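Local coordinates for protein nucleoporin nup120 (Schizosaccharomyces pombe, PDB 4GQ2) that serves as a structural component of the nuclear pore complex, whose nucleoporins also act as docking or interaction partners for transiently associated transport factors, at residues Leu672-Asp683 and Ser766-Ala776; Ala8-Ser16 and Ala429-Ile437. All blocks are in the same frame, centred on the assembly; numbering follows the deposited sequence.

Both contacts lie near the centre of the folded chain, at the seam between the beta-propeller and the helical part of this scaffold nucleoporin, and their centres are 14 Å apart. Contact 2 ties the end of strand 3-11, which pairs into the propeller sheet, to the start of helix 434-443; contact 1 crosses helix 672-703 with the short helix 770-777. They touch: Asn-768 ND2 comes within 3.0 Å of Gln-15 O, probably as a hydrogen bond. Arg-680, facing away from contact 1, reaches over contact 2, its CD 3.2 Å from Val-9 O and its guanidinium against Ser-16, beside the poorly ordered Asn-431. In sequence, both segments of contact 2 precede those of contact 1.

Contact 1 of 2, residues Leu672-Asp683 and Ser766-Ala776; sequences LFLCASVARVLD and SVNTALQFFSA
The ring of Phe-774 is met at its edge, near the ring plane, by Leu-682; the two side chains cross at about a right angle, with Leu-682 CD1 4.2 Å from Phe-774 CD2. This is knobs-into-holes packing of helix 672-703, in the helical domain, against the short helix 770-777, at 110° with axes 8.2 Å apart. The amide of Gln-772 lies against Ala-676, its NE2 3.9 Å from Ala-676 CB, and one water joins NE2 to Ala-676 O. On the far side of helix 672-703, Ser-677 OG sits over one face of the Phe-673 ring, which also stacks with Phe-17. Ser-775 fills the hole formed by Cys-675, Val-678, Ala-679 and Leu-682. With its OG beside the backbone N (chi1 -67°), Ser-775 turns that hydroxyl back to donate to Leu-771 O, so the buried polar knob is satisfied within its own helix; Val-678 CG1 presses to 3.3 Å from Ser-775 OG. Thr-769 and Gln-772 form a capping box: Gln-772 N donates to Thr-769 OG1, while Gln-772 OE1 takes Thr-769 N from above the carbonyl plane and Asn-768 N almost in line with its C=O. This holds the amide in place while Gln-772 CG rests 3.6 Å from Ala-679 CB. Leu-672 CD2 and Cys-675 CB both pack on Val-767 CG2, and Cys-675 SG lies 3.7 Å from Ala-776 CB.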
ATOM      1  N   LEU A 672      -6.733   2.884 -16.179  1.00 31.74           N
ATOM      2  CA  LEU A 672      -6.376   2.284 -14.900  1.00 32.38           C
ATOM      3  C   LEU A 672      -5.018   1.593 -14.987  1.00 35.58           C
ATOM      4  O   LEU A 672      -4.175   1.757 -14.102  1.00 36.95           O
ATOM      5  CB  LEU A 672      -7.456   1.314 -14.429  1.00 30.81           C
ATOM      6  CG  LEU A 672      -8.761   1.996 -13.998  1.00 38.40           C
ATOM      7  CD1 LEU A 672      -9.864   0.955 -13.828  1.00 33.45           C
ATOM      8  CD2 LEU A 672      -8.573   2.866 -12.743  1.00 27.64           C
ATOM      9  N   PHE A 673      -4.799   0.854 -16.073  1.00 33.35           N
ATOM     10  CA  PHE A 673      -3.546   0.141 -16.278  1.00 32.50           C
ATOM     11  C   PHE A 673      -2.333   1.069 -16.264  1.00 34.09           C
ATOM     12  O   PHE A 673      -1.267   0.700 -15.748  1.00 35.22           O
ATOM     13  CB  PHE A 673      -3.586  -0.701 -17.557  1.00 35.54           C
ATOM     14  CG  PHE A 673      -2.324  -1.480 -17.807  1.00 37.03           C
ATOM     15  CD1 PHE A 673      -1.974  -2.551 -16.990  1.00 34.42           C
ATOM     16  CD2 PHE A 673      -1.481  -1.134 -18.844  1.00 36.48           C
ATOM     17  CE1 PHE A 673      -0.809  -3.263 -17.220  1.00 37.61           C
ATOM     18  CE2 PHE A 673      -0.311  -1.838 -19.076  1.00 43.11           C
ATOM     19  CZ  PHE A 673       0.026  -2.904 -18.263  1.00 37.74           C
ATOM     20  N   LEU A 674      -2.496   2.273 -16.814  1.00 38.64           N
ATOM     21  CA  LEU A 674      -1.445   3.281 -16.734  1.00 34.88           C
ATOM     22  C   LEU A 674      -1.117   3.651 -15.281  1.00 35.45           C
ATOM     23  O   LEU A 674       0.050   3.649 -14.881  1.00 43.41           O
ATOM     24  CB  LEU A 674      -1.802   4.538 -17.519  1.00 33.40           C
ATOM     25  CG  LEU A 674      -0.576   5.453 -17.466  1.00 40.90           C
ATOM     26  CD1 LEU A 674       0.210   5.447 -18.770  1.00 42.65           C
ATOM     27  CD2 LEU A 674      -0.955   6.855 -17.041  1.00 35.42           C
ATOM     28  N   CYS A 675      -2.150   3.964 -14.506  1.00 26.77           N
ATOM     29  CA  CYS A 675      -1.992   4.297 -13.095  1.00 30.94           C
ATOM     30  C   CYS A 675      -1.278   3.186 -12.333  1.00 32.19           C
ATOM     31  O   CYS A 675      -0.359   3.458 -11.557  1.00 32.07           O
ATOM     32  CB  CYS A 675      -3.350   4.589 -12.448  1.00 29.63           C
ATOM     33  SG  CYS A 675      -4.205   5.985 -13.203  1.00 32.03           S
ATOM     34  N   ALA A 676      -1.684   1.940 -12.577  1.00 30.94           N
ATOM     35  CA  ALA A 676      -1.044   0.782 -11.947  1.00 31.58           C
ATOM     36  C   ALA A 676       0.431   0.677 -12.329  1.00 33.86           C
ATOM     37  O   ALA A 676       1.279   0.400 -11.485  1.00 42.99           O
ATOM     38  CB  ALA A 676      -1.779  -0.491 -12.312  1.00 29.98           C
ATOM     39  N   SER A 677       0.730   0.916 -13.602  1.00 34.24           N
ATOM     40  CA  SER A 677       2.096   0.804 -14.111  1.00 33.62           C
ATOM     41  C   SER A 677       3.000   1.864 -13.498  1.00 36.07           C
ATOM     42  O   SER A 677       4.093   1.557 -13.011  1.00 35.49           O
ATOM     43  CB  SER A 677       2.099   0.924 -15.636  1.00 29.36           C
ATOM     44  OG  SER A 677       1.374  -0.155 -16.212  1.00 34.26           O
ATOM     45  N   VAL A 678       2.525   3.109 -13.513  1.00 34.43           N
ATOM     46  CA  VAL A 678       3.255   4.234 -12.941  1.00 31.24           C
ATOM     47  C   VAL A 678       3.529   4.016 -11.453  1.00 33.91           C
ATOM     48  O   VAL A 678       4.672   4.194 -10.999  1.00 39.43           O
ATOM     49  CB  VAL A 678       2.507   5.565 -13.175  1.00 31.93           C
ATOM     50  CG1 VAL A 678       3.127   6.686 -12.353  1.00 26.42           C
ATOM     51  CG2 VAL A 678       2.517   5.919 -14.661  1.00 33.35           C
ATOM     52  N   ALA A 679       2.494   3.605 -10.712  1.00 30.24           N
ATOM     53  CA  ALA A 679       2.620   3.325  -9.276  1.00 30.29           C
ATOM     54  C   ALA A 679       3.705   2.302  -8.959  1.00 27.99           C
ATOM     55  O   ALA A 679       4.448   2.470  -7.999  1.00 34.46           O
ATOM     56  CB  ALA A 679       1.286   2.884  -8.686  1.00 35.36           C
ATOM     57  N   ARG A 680       3.811   1.256  -9.772  1.00 27.64           N
ATOM     58  CA  ARG A 680       4.821   0.222  -9.545  1.00 29.87           C
ATOM     59  C   ARG A 680       6.228   0.751  -9.789  1.00 32.88           C
ATOM     60  O   ARG A 680       7.134   0.509  -8.986  1.00 36.47           O
ATOM     61  CB  ARG A 680       4.520  -1.035 -10.377  1.00 36.73           C
ATOM     62  CG  ARG A 680       3.317  -1.801  -9.832  1.00 43.36           C
ATOM     63  CD  ARG A 680       2.869  -2.976 -10.696  1.00 45.32           C
ATOM     64  NE  ARG A 680       1.746  -3.662 -10.058  1.00 40.18           N
ATOM     65  CZ  ARG A 680       1.857  -4.683  -9.208  1.00 47.76           C
ATOM     66  NH1 ARG A 680       3.047  -5.196  -8.912  1.00 40.73           N
ATOM     67  NH2 ARG A 680       0.760  -5.209  -8.672  1.00 48.55           N
ATOM     68  N   VAL A 681       6.404   1.502 -10.877  1.00 27.05           N
ATOM     69  CA  VAL A 681       7.701   2.117 -11.164  1.00 28.97           C
ATOM     70  C   VAL A 681       8.074   3.150 -10.088  1.00 36.03           C
ATOM     71  O   VAL A 681       9.210   3.145  -9.604  1.00 31.30           O
ATOM     72  CB  VAL A 681       7.746   2.747 -12.576  1.00 31.86           C
ATOM     73  CG1 VAL A 681       9.013   3.567 -12.765  1.00 29.36           C
ATOM     74  CG2 VAL A 681       7.648   1.670 -13.642  1.00 23.79           C
ATOM     75  N   LEU A 682       7.122   4.012  -9.709  1.00 32.33           N
ATOM     76  CA  LEU A 682       7.347   4.978  -8.622  1.00 31.66           C
ATOM     77  C   LEU A 682       7.788   4.301  -7.321  1.00 38.10           C
ATOM     78  O   LEU A 682       8.789   4.698  -6.720  1.00 37.92           O
ATOM     79  CB  LEU A 682       6.107   5.848  -8.369  1.00 28.71           C
ATOM     80  CG  LEU A 682       5.837   6.914  -9.436  1.00 36.96           C
ATOM     81  CD1 LEU A 682       4.552   7.668  -9.139  1.00 29.61           C
ATOM     82  CD2 LEU A 682       7.020   7.871  -9.588  1.00 38.35           C
ATOM     83  N   ASP A 683       7.045   3.279  -6.897  1.00 34.50           N
ATOM     84  CA  ASP A 683       7.364   2.549  -5.673  1.00 34.94           C
ATOM     85  C   ASP A 683       8.820   2.083  -5.729  1.00 39.35           C
ATOM     86  O   ASP A 683       9.583   2.240  -4.771  1.00 42.46           O
ATOM     87  CB  ASP A 683       6.416   1.352  -5.522  1.00 35.16           C
ATOM     88  CG  ASP A 683       6.742   0.491  -4.317  1.00 38.23           C
ATOM     89  OD1 ASP A 683       6.334   0.852  -3.200  1.00 40.15           O
ATOM     90  OD2 ASP A 683       7.404  -0.552  -4.488  1.00 49.41           O
ATOM     91  N   SER A 766     -11.730   4.985  -9.246  1.00 55.80           N
ATOM     92  CA  SER A 766     -11.768   3.539  -9.533  1.00 48.52           C
ATOM     93  C   SER A 766     -10.438   2.849  -9.214  1.00 47.49           C
ATOM     94  O   SER A 766     -10.343   1.625  -9.161  1.00 50.99           O
ATOM     95  CB  SER A 766     -12.146   3.304 -10.999  1.00 52.76           C
ATOM     96  OG  SER A 766     -13.281   4.074 -11.376  1.00 52.50           O
ATOM     97  N   VAL A 767      -9.420   3.667  -9.002  1.00 43.10           N
ATOM     98  CA  VAL A 767      -8.073   3.244  -8.645  1.00 41.77           C
ATOM     99  C   VAL A 767      -8.042   2.491  -7.298  1.00 42.45           C
ATOM    100  O   VAL A 767      -8.925   2.683  -6.462  1.00 37.02           O
ATOM    101  CB  VAL A 767      -7.177   4.505  -8.683  1.00 40.42           C
ATOM    102  CG1 VAL A 767      -6.403   4.725  -7.401  1.00 36.03           C
ATOM    103  CG2 VAL A 767      -6.334   4.541  -9.961  1.00 34.35           C
ATOM    104  N   ASN A 768      -7.042   1.631  -7.097  1.00 40.41           N
ATOM    105  CA  ASN A 768      -6.999   0.760  -5.911  1.00 37.17           C
ATOM    106  C   ASN A 768      -6.102   1.223  -4.765  1.00 37.47           C
ATOM    107  O   ASN A 768      -6.359   0.903  -3.604  1.00 34.40           O
ATOM    108  CB  ASN A 768      -6.622  -0.680  -6.293  1.00 36.49           C
ATOM    109  CG  ASN A 768      -7.816  -1.511  -6.729  1.00 37.41           C
ATOM    110  OD1 ASN A 768      -8.959  -1.105  -6.572  1.00 41.82           O
ATOM    111  ND2 ASN A 768      -7.548  -2.690  -7.275  1.00 33.85           N
ATOM    112  N   THR A 769      -5.039   1.952  -5.081  1.00 35.37           N
ATOM    113  CA  THR A 769      -4.121   2.411  -4.040  1.00 28.98           C
ATOM    114  C   THR A 769      -3.976   3.919  -4.032  1.00 31.96           C
ATOM    115  O   THR A 769      -4.234   4.591  -5.039  1.00 32.59           O
ATOM    116  CB  THR A 769      -2.724   1.782  -4.175  1.00 26.92           C
ATOM    117  OG1 THR A 769      -2.029   2.404  -5.263  1.00 37.54           O
ATOM    118  CG2 THR A 769      -2.826   0.270  -4.418  1.00 30.92           C
ATOM    119  N   ALA A 770      -3.535   4.448  -2.892  1.00 30.91           N
ATOM    120  CA  ALA A 770      -3.224   5.867  -2.768  1.00 29.74           C
ATOM    121  C   ALA A 770      -2.121   6.324  -3.738  1.00 30.17           C
ATOM    122  O   ALA A 770      -2.130   7.465  -4.195  1.00 29.41           O
ATOM    123  CB  ALA A 770      -2.849   6.205  -1.332  1.00 27.77           C
ATOM    124  N   LEU A 771      -1.170   5.442  -4.040  1.00 32.59           N
ATOM    125  CA  LEU A 771      -0.083   5.795  -4.958  1.00 38.32           C
ATOM    126  C   LEU A 771      -0.544   5.803  -6.420  1.00 40.13           C
ATOM    127  O   LEU A 771      -0.021   6.557  -7.227  1.00 33.27           O
ATOM    128  CB  LEU A 771       1.134   4.886  -4.763  1.00 30.57           C
ATOM    129  CG  LEU A 771       2.411   5.272  -5.514  1.00 29.42           C
ATOM    130  CD1 LEU A 771       2.890   6.664  -5.125  1.00 27.60           C
ATOM    131  CD2 LEU A 771       3.514   4.235  -5.288  1.00 28.99           C
ATOM    132  N   GLN A 772      -1.528   4.970  -6.746  1.00 39.20           N
ATOM    133  CA  GLN A 772      -2.145   4.992  -8.076  1.00 32.88           C
ATOM    134  C   GLN A 772      -2.971   6.269  -8.248  1.00 35.74           C
ATOM    135  O   GLN A 772      -2.992   6.864  -9.323  1.00 46.26           O
ATOM    136  CB  GLN A 772      -3.012   3.738  -8.313  1.00 32.47           C
ATOM    137  CG  GLN A 772      -2.231   2.428  -8.323  1.00 35.79           C
ATOM    138  CD  GLN A 772      -3.099   1.183  -8.231  1.00 41.08           C
ATOM    139  OE1 GLN A 772      -4.287   1.247  -7.908  1.00 42.68           O
ATOM    140  NE2 GLN A 772      -2.502   0.030  -8.519  1.00 35.65           N
ATOM    141  N   PHE A 773      -3.647   6.685  -7.180  1.00 38.53           N
ATOM    142  CA  PHE A 773      -4.395   7.947  -7.141  1.00 34.10           C
ATOM    143  C   PHE A 773      -3.439   9.130  -7.382  1.00 37.68           C
ATOM    144  O   PHE A 773      -3.704   9.987  -8.229  1.00 34.29           O
ATOM    145  CB  PHE A 773      -5.080   8.054  -5.779  1.00 34.62           C
ATOM    146  CG  PHE A 773      -6.002   9.230  -5.624  1.00 33.04           C
ATOM    147  CD1 PHE A 773      -5.510  10.473  -5.259  1.00 32.77           C
ATOM    148  CD2 PHE A 773      -7.379   9.071  -5.761  1.00 35.71           C
ATOM    149  CE1 PHE A 773      -6.366  11.550  -5.072  1.00 32.56           C
ATOM    150  CE2 PHE A 773      -8.240  10.145  -5.579  1.00 34.21           C
ATOM    151  CZ  PHE A 773      -7.733  11.387  -5.228  1.00 29.84           C
ATOM    152  N   PHE A 774      -2.328   9.168  -6.646  1.00 35.22           N
ATOM    153  CA  PHE A 774      -1.275  10.159  -6.890  1.00 32.89           C
ATOM    154  C   PHE A 774      -0.810  10.124  -8.347  1.00 37.41           C
ATOM    155  O   PHE A 774      -0.623  11.168  -8.975  1.00 37.00           O
ATOM    156  CB  PHE A 774      -0.081   9.894  -5.971  1.00 30.59           C
ATOM    157  CG  PHE A 774       1.101  10.796  -6.220  1.00 27.56           C
ATOM    158  CD1 PHE A 774       1.086  12.127  -5.797  1.00 21.79           C
ATOM    159  CD2 PHE A 774       2.233  10.313  -6.858  1.00 26.97           C
ATOM    160  CE1 PHE A 774       2.181  12.947  -5.996  1.00 23.65           C
ATOM    161  CE2 PHE A 774       3.335  11.137  -7.073  1.00 26.97           C
ATOM    162  CZ  PHE A 774       3.308  12.459  -6.643  1.00 24.19           C
ATOM    163  N   SER A 775      -0.624   8.915  -8.873  1.00 34.31           N
ATOM    164  CA  SER A 775      -0.150   8.734 -10.236  1.00 34.60           C
ATOM    165  C   SER A 775      -1.109   9.385 -11.217  1.00 34.96           C
ATOM    166  O   SER A 775      -0.690  10.064 -12.150  1.00 40.60           O
ATOM    167  CB  SER A 775       0.023   7.246 -10.544  1.00 32.91           C
ATOM    168  OG  SER A 775       1.076   6.697  -9.769  1.00 34.74           O
ATOM    169  N   ALA A 776      -2.402   9.203 -10.977  1.00 35.96           N
ATOM    170  CA  ALA A 776      -3.431   9.761 -11.844  1.00 33.98           C
ATOM    171  C   ALA A 776      -3.429  11.293 -11.840  1.00 38.33           C
ATOM    172  O   ALA A 776      -3.636  11.908 -12.883  1.00 46.89           O
ATOM    173  CB  ALA A 776      -4.795   9.209 -11.478  1.00 26.38           C
TER
HETATM  174  O   HOH W   1       0.108  -0.572  -9.210  1.00 34.50           O

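Contact 2 of 2, residues Ala8-Ser16 and Ala429-Ile437; sequences AVVPIDLQS and AHNTSIESI
Just after Val-9, which points toward segment 429-437, Pro-11 lays its ring along the loop backbone leading to helix 434-443: Pro-11 CG is 3.6 Å from Asn-431 O, and Pro-11 CB faces Ser-433 CA at 4.1 Å. Both residues belong to strand 3-11, which pairs into the beta-propeller sheet between strands 390-395 and 539-544, so this contact joins an N-terminal strand to a helix that the chain reaches some 400 residues later. Ile-12 turns away, and its backbone pairs with Asn-538.

Asp-13 carries the contact, with both carboxylate oxygens in use. Its CG stands between the backbone N and the carbonyl carbon (chi1 60°), which turns OD1 back to its own turn and OD2 out to the helix start. OD1 closes an Asx motif: Ser-16 N donates to Asp-13 OD1 at 2.8 Å, nearly in line with the C-O bond, and Ser-16 OG adds a second bond from the syn side. OD2 takes Ile-434 N on its anti side, 2.9 Å away along an almost straight N-H (169°). Ser-16 OG and Ile-434 N both lie somewhat out of the carboxylate plane. A negative group at this helix start probably gains from the helix dipole, partly offset by Glu-435 OE1, 4.4 Å from Asp-13 OD2. An alanine here would probably leave Ile-434 N, and Ser-16 N and OG, without their acceptor.

Beyond Asp-13, Gln-15 lays its CB 3.8 Å from Ile-434 CD1, the two side chains slanting past one another. Ser-433 N-caps the same helix, and its OG, also bonded to Asp-514, accepts from Ser-436 N at 3.2 Å.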
ATOM      1  N   ALA A   8       9.107  -2.807 -16.127  1.00 53.11           N
ATOM      2  CA  ALA A   8       8.036  -2.625 -15.166  1.00 54.65           C
ATOM      3  C   ALA A   8       7.100  -3.816 -15.304  1.00 49.07           C
ATOM      4  O   ALA A   8       6.592  -4.079 -16.387  1.00 47.74           O
ATOM      5  CB  ALA A   8       7.296  -1.329 -15.443  1.00 60.22           C
ATOM      6  N   VAL A   9       6.884  -4.526 -14.202  1.00 44.52           N
ATOM      7  CA  VAL A   9       6.105  -5.757 -14.193  1.00 42.56           C
ATOM      8  C   VAL A   9       4.723  -5.521 -13.583  1.00 43.14           C
ATOM      9  O   VAL A   9       4.607  -4.923 -12.515  1.00 37.44           O
ATOM     10  CB  VAL A   9       6.838  -6.866 -13.388  1.00 44.64           C
ATOM     11  CG1 VAL A   9       6.003  -8.135 -13.324  1.00 48.22           C
ATOM     12  CG2 VAL A   9       8.198  -7.180 -14.000  1.00 44.54           C
ATOM     13  N   VAL A  10       3.680  -5.990 -14.260  1.00 39.64           N
ATOM     14  CA  VAL A  10       2.331  -5.974 -13.696  1.00 38.78           C
ATOM     15  C   VAL A  10       1.731  -7.380 -13.771  1.00 43.37           C
ATOM     16  O   VAL A  10       1.640  -7.958 -14.854  1.00 39.12           O
ATOM     17  CB  VAL A  10       1.402  -4.948 -14.394  1.00 38.37           C
ATOM     18  CG1 VAL A  10       0.047  -4.880 -13.702  1.00 36.85           C
ATOM     19  CG2 VAL A  10       2.033  -3.572 -14.398  1.00 35.70           C
ATOM     20  N   PRO A  11       1.346  -7.948 -12.612  1.00 36.99           N
ATOM     21  CA  PRO A  11       0.699  -9.243 -12.625  1.00 31.30           C
ATOM     22  C   PRO A  11      -0.630  -9.139 -13.352  1.00 32.84           C
ATOM     23  O   PRO A  11      -1.294  -8.106 -13.279  1.00 35.86           O
ATOM     24  CB  PRO A  11       0.460  -9.534 -11.135  1.00 31.91           C
ATOM     25  CG  PRO A  11       1.474  -8.719 -10.420  1.00 34.27           C
ATOM     26  CD  PRO A  11       1.564  -7.462 -11.239  1.00 37.39           C
ATOM     27  N   ILE A  12      -1.008 -10.198 -14.053  1.00 33.67           N
ATOM     28  CA  ILE A  12      -2.275 -10.228 -14.764  1.00 35.72           C
ATOM     29  C   ILE A  12      -3.330 -10.867 -13.862  1.00 35.41           C
ATOM     30  O   ILE A  12      -3.665 -12.049 -13.990  1.00 40.43           O
ATOM     31  CB  ILE A  12      -2.151 -10.963 -16.108  1.00 36.92           C
ATOM     32  CG1 ILE A  12      -1.116 -10.270 -16.975  1.00 42.00           C
ATOM     33  CG2 ILE A  12      -3.482 -10.982 -16.838  1.00 40.17           C
ATOM     34  CD1 ILE A  12      -0.701 -11.080 -18.175  1.00 51.32           C
ATOM     35  N   ASP A  13      -3.818 -10.064 -12.925  1.00 29.26           N
ATOM     36  CA  ASP A  13      -4.899 -10.451 -12.056  1.00 32.60           C
ATOM     37  C   ASP A  13      -5.821  -9.247 -11.898  1.00 39.48           C
ATOM     38  O   ASP A  13      -5.440  -8.125 -12.252  1.00 38.67           O
ATOM     39  CB  ASP A  13      -4.386 -11.013 -10.716  1.00 26.26           C
ATOM     40  CG  ASP A  13      -3.537 -10.022  -9.919  1.00 38.08           C
ATOM     41  OD1 ASP A  13      -3.849  -8.814  -9.872  1.00 44.17           O
ATOM     42  OD2 ASP A  13      -2.557 -10.469  -9.290  1.00 41.04           O
ATOM     43  N   LEU A  14      -7.036  -9.490 -11.409  1.00 33.60           N
ATOM     44  CA  LEU A  14      -8.052  -8.446 -11.288  1.00 36.13           C
ATOM     45  C   LEU A  14      -7.589  -7.279 -10.417  1.00 35.98           C
ATOM     46  O   LEU A  14      -7.767  -6.108 -10.777  1.00 40.20           O
ATOM     47  CB  LEU A  14      -9.358  -9.047 -10.750  1.00 35.61           C
ATOM     48  CG  LEU A  14     -10.407  -9.520 -11.769  1.00 38.07           C
ATOM     49  CD1 LEU A  14      -9.850 -10.458 -12.838  1.00 37.61           C
ATOM     50  CD2 LEU A  14     -11.562 -10.182 -11.039  1.00 43.33           C
ATOM     51  N   GLN A  15      -6.973  -7.615  -9.286  1.00 36.94           N
ATOM     52  CA  GLN A  15      -6.504  -6.634  -8.311  1.00 36.67           C
ATOM     53  C   GLN A  15      -5.492  -5.640  -8.897  1.00 41.96           C
ATOM     54  O   GLN A  15      -5.626  -4.431  -8.692  1.00 45.37           O
ATOM     55  CB  GLN A  15      -5.919  -7.349  -7.085  1.00 44.17           C
ATOM     56  CG  GLN A  15      -5.646  -6.461  -5.874  1.00 58.06           C
ATOM     57  CD  GLN A  15      -6.890  -5.786  -5.308  1.00 54.67           C
ATOM     58  OE1 GLN A  15      -8.013  -6.297  -5.414  1.00 51.82           O
ATOM     59  NE2 GLN A  15      -6.690  -4.630  -4.694  1.00 49.93           N
ATOM     60  N   SER A  16      -4.499  -6.147  -9.630  1.00 34.13           N
ATOM     61  CA  SER A  16      -3.415  -5.305 -10.145  1.00 37.07           C
ATOM     62  C   SER A  16      -3.879  -4.374 -11.254  1.00 38.27           C
ATOM     63  O   SER A  16      -3.268  -3.333 -11.486  1.00 37.94           O
ATOM     64  CB  SER A  16      -2.238  -6.149 -10.645  1.00 38.91           C
ATOM     65  OG  SER A  16      -1.682  -6.935  -9.605  1.00 41.08           O
ATOM     66  N   ALA A 429       3.161  -6.964  -1.071  1.00 43.84           N
ATOM     67  CA  ALA A 429       3.812  -5.902  -1.824  1.00 60.00           C
ATOM     68  C   ALA A 429       4.975  -6.469  -2.630  1.00 58.47           C
ATOM     69  O   ALA A 429       5.934  -5.765  -2.931  1.00 72.20           O
ATOM     70  CB  ALA A 429       4.290  -4.795  -0.885  1.00 57.44           C
ATOM     71  N   HIS A 430       4.876  -7.743  -2.996  1.00 72.55           N
ATOM     72  CA  HIS A 430       5.998  -8.430  -3.625  1.00 82.04           C
ATOM     73  C   HIS A 430       5.939  -8.518  -5.128  1.00 84.79           C
ATOM     74  O   HIS A 430       6.888  -8.985  -5.761  1.00 89.36           O
ATOM     75  CB  HIS A 430       6.182  -9.813  -3.013  1.00 82.75           C
ATOM     76  CG  HIS A 430       7.593 -10.330  -3.114  1.00 87.87           C
ATOM     77  ND1 HIS A 430       7.934 -11.355  -3.916  1.00109.60           N
ATOM     78  CD2 HIS A 430       8.766  -9.908  -2.492  1.00 87.62           C
ATOM     79  CE1 HIS A 430       9.254 -11.588  -3.805  1.00120.20           C
ATOM     80  NE2 HIS A 430       9.762 -10.701  -2.934  1.00105.88           N
ATOM     81  N   ASN A 431       4.831  -8.059  -5.712  1.00 72.08           N
ATOM     82  CA  ASN A 431       4.617  -8.116  -7.164  1.00 67.70           C
ATOM     83  C   ASN A 431       4.369  -9.532  -7.709  1.00 61.38           C
ATOM     84  O   ASN A 431       4.518  -9.786  -8.905  1.00 52.81           O
ATOM     85  CB  ASN A 431       5.754  -7.418  -7.932  1.00 80.90           C
ATOM     86  CG  ASN A 431       5.928  -5.964  -7.529  1.00 96.33           C
ATOM     87  OD1 ASN A 431       5.975  -5.635  -6.342  1.00 94.62           O
ATOM     88  ND2 ASN A 431       6.036  -5.084  -8.522  1.00 94.51           N
ATOM     89  N   THR A 432       3.987 -10.445  -6.821  1.00 53.52           N
ATOM     90  CA  THR A 432       3.543 -11.763  -7.226  1.00 48.94           C
ATOM     91  C   THR A 432       2.042 -11.666  -7.510  1.00 51.29           C
ATOM     92  O   THR A 432       1.391 -10.712  -7.081  1.00 48.07           O
ATOM     93  CB  THR A 432       3.806 -12.832  -6.137  1.00 49.66           C
ATOM     94  OG1 THR A 432       2.904 -12.642  -5.048  1.00 46.77           O
ATOM     95  CG2 THR A 432       5.236 -12.766  -5.620  1.00 51.71           C
ATOM     96  N   SER A 433       1.500 -12.646  -8.232  1.00 41.78           N
ATOM     97  CA  SER A 433       0.076 -12.675  -8.549  1.00 43.78           C
ATOM     98  C   SER A 433      -0.763 -13.027  -7.333  1.00 41.10           C
ATOM     99  O   SER A 433      -0.314 -13.742  -6.439  1.00 41.26           O
ATOM    100  CB  SER A 433      -0.213 -13.700  -9.646  1.00 49.66           C
ATOM    101  OG  SER A 433      -0.104 -15.019  -9.124  1.00 52.55           O
ATOM    102  N   ILE A 434      -2.000 -12.539  -7.339  1.00 39.17           N
ATOM    103  CA  ILE A 434      -2.996 -12.879  -6.336  1.00 39.58           C
ATOM    104  C   ILE A 434      -3.287 -14.381  -6.314  1.00 40.06           C
ATOM    105  O   ILE A 434      -3.485 -14.957  -5.239  1.00 37.97           O
ATOM    106  CB  ILE A 434      -4.275 -12.013  -6.511  1.00 44.26           C
ATOM    107  CG1 ILE A 434      -4.259 -10.852  -5.512  1.00 44.91           C
ATOM    108  CG2 ILE A 434      -5.554 -12.813  -6.291  1.00 45.33           C
ATOM    109  CD1 ILE A 434      -3.255  -9.762  -5.823  1.00 56.90           C
ATOM    110  N   GLU A 435      -3.279 -15.017  -7.486  1.00 35.89           N
ATOM    111  CA  GLU A 435      -3.595 -16.445  -7.566  1.00 39.10           C
ATOM    112  C   GLU A 435      -2.622 -17.308  -6.777  1.00 36.48           C
ATOM    113  O   GLU A 435      -3.047 -18.219  -6.068  1.00 39.72           O
ATOM    114  CB  GLU A 435      -3.714 -16.929  -9.010  1.00 38.32           C
ATOM    115  CG  GLU A 435      -5.003 -16.503  -9.691  1.00 43.26           C
ATOM    116  CD  GLU A 435      -4.932 -15.090 -10.245  1.00 45.45           C
ATOM    117  OE1 GLU A 435      -3.818 -14.524 -10.314  1.00 46.26           O
ATOM    118  OE2 GLU A 435      -5.988 -14.547 -10.625  1.00 42.62           O
ATOM    119  N   SER A 436      -1.330 -16.997  -6.876  1.00 38.31           N
ATOM    120  CA  SER A 436      -0.299 -17.733  -6.143  1.00 37.24           C
ATOM    121  C   SER A 436      -0.517 -17.684  -4.633  1.00 35.88           C
ATOM    122  O   SER A 436      -0.256 -18.665  -3.940  1.00 37.29           O
ATOM    123  CB  SER A 436       1.093 -17.229  -6.500  1.00 35.44           C
ATOM    124  OG  SER A 436       1.277 -15.910  -6.039  1.00 41.06           O
ATOM    125  N   ILE A 437      -1.020 -16.555  -4.135  1.00 35.10           N
ATOM    126  CA  ILE A 437      -1.369 -16.432  -2.714  1.00 36.68           C
ATOM    127  C   ILE A 437      -2.589 -17.300  -2.386  1.00 42.69           C
ATOM    128  O   ILE A 437      -2.580 -18.042  -1.393  1.00 36.43           O
ATOM    129  CB  ILE A 437      -1.577 -14.959  -2.276  1.00 36.71           C
ATOM    130  CG1 ILE A 437      -0.276 -14.152  -2.445  1.00 39.52           C
ATOM    131  CG2 ILE A 437      -2.064 -14.877  -0.835  1.00 32.76           C
ATOM    132  CD1 ILE A 437      -0.398 -12.667  -2.145  1.00 34.89           C
TER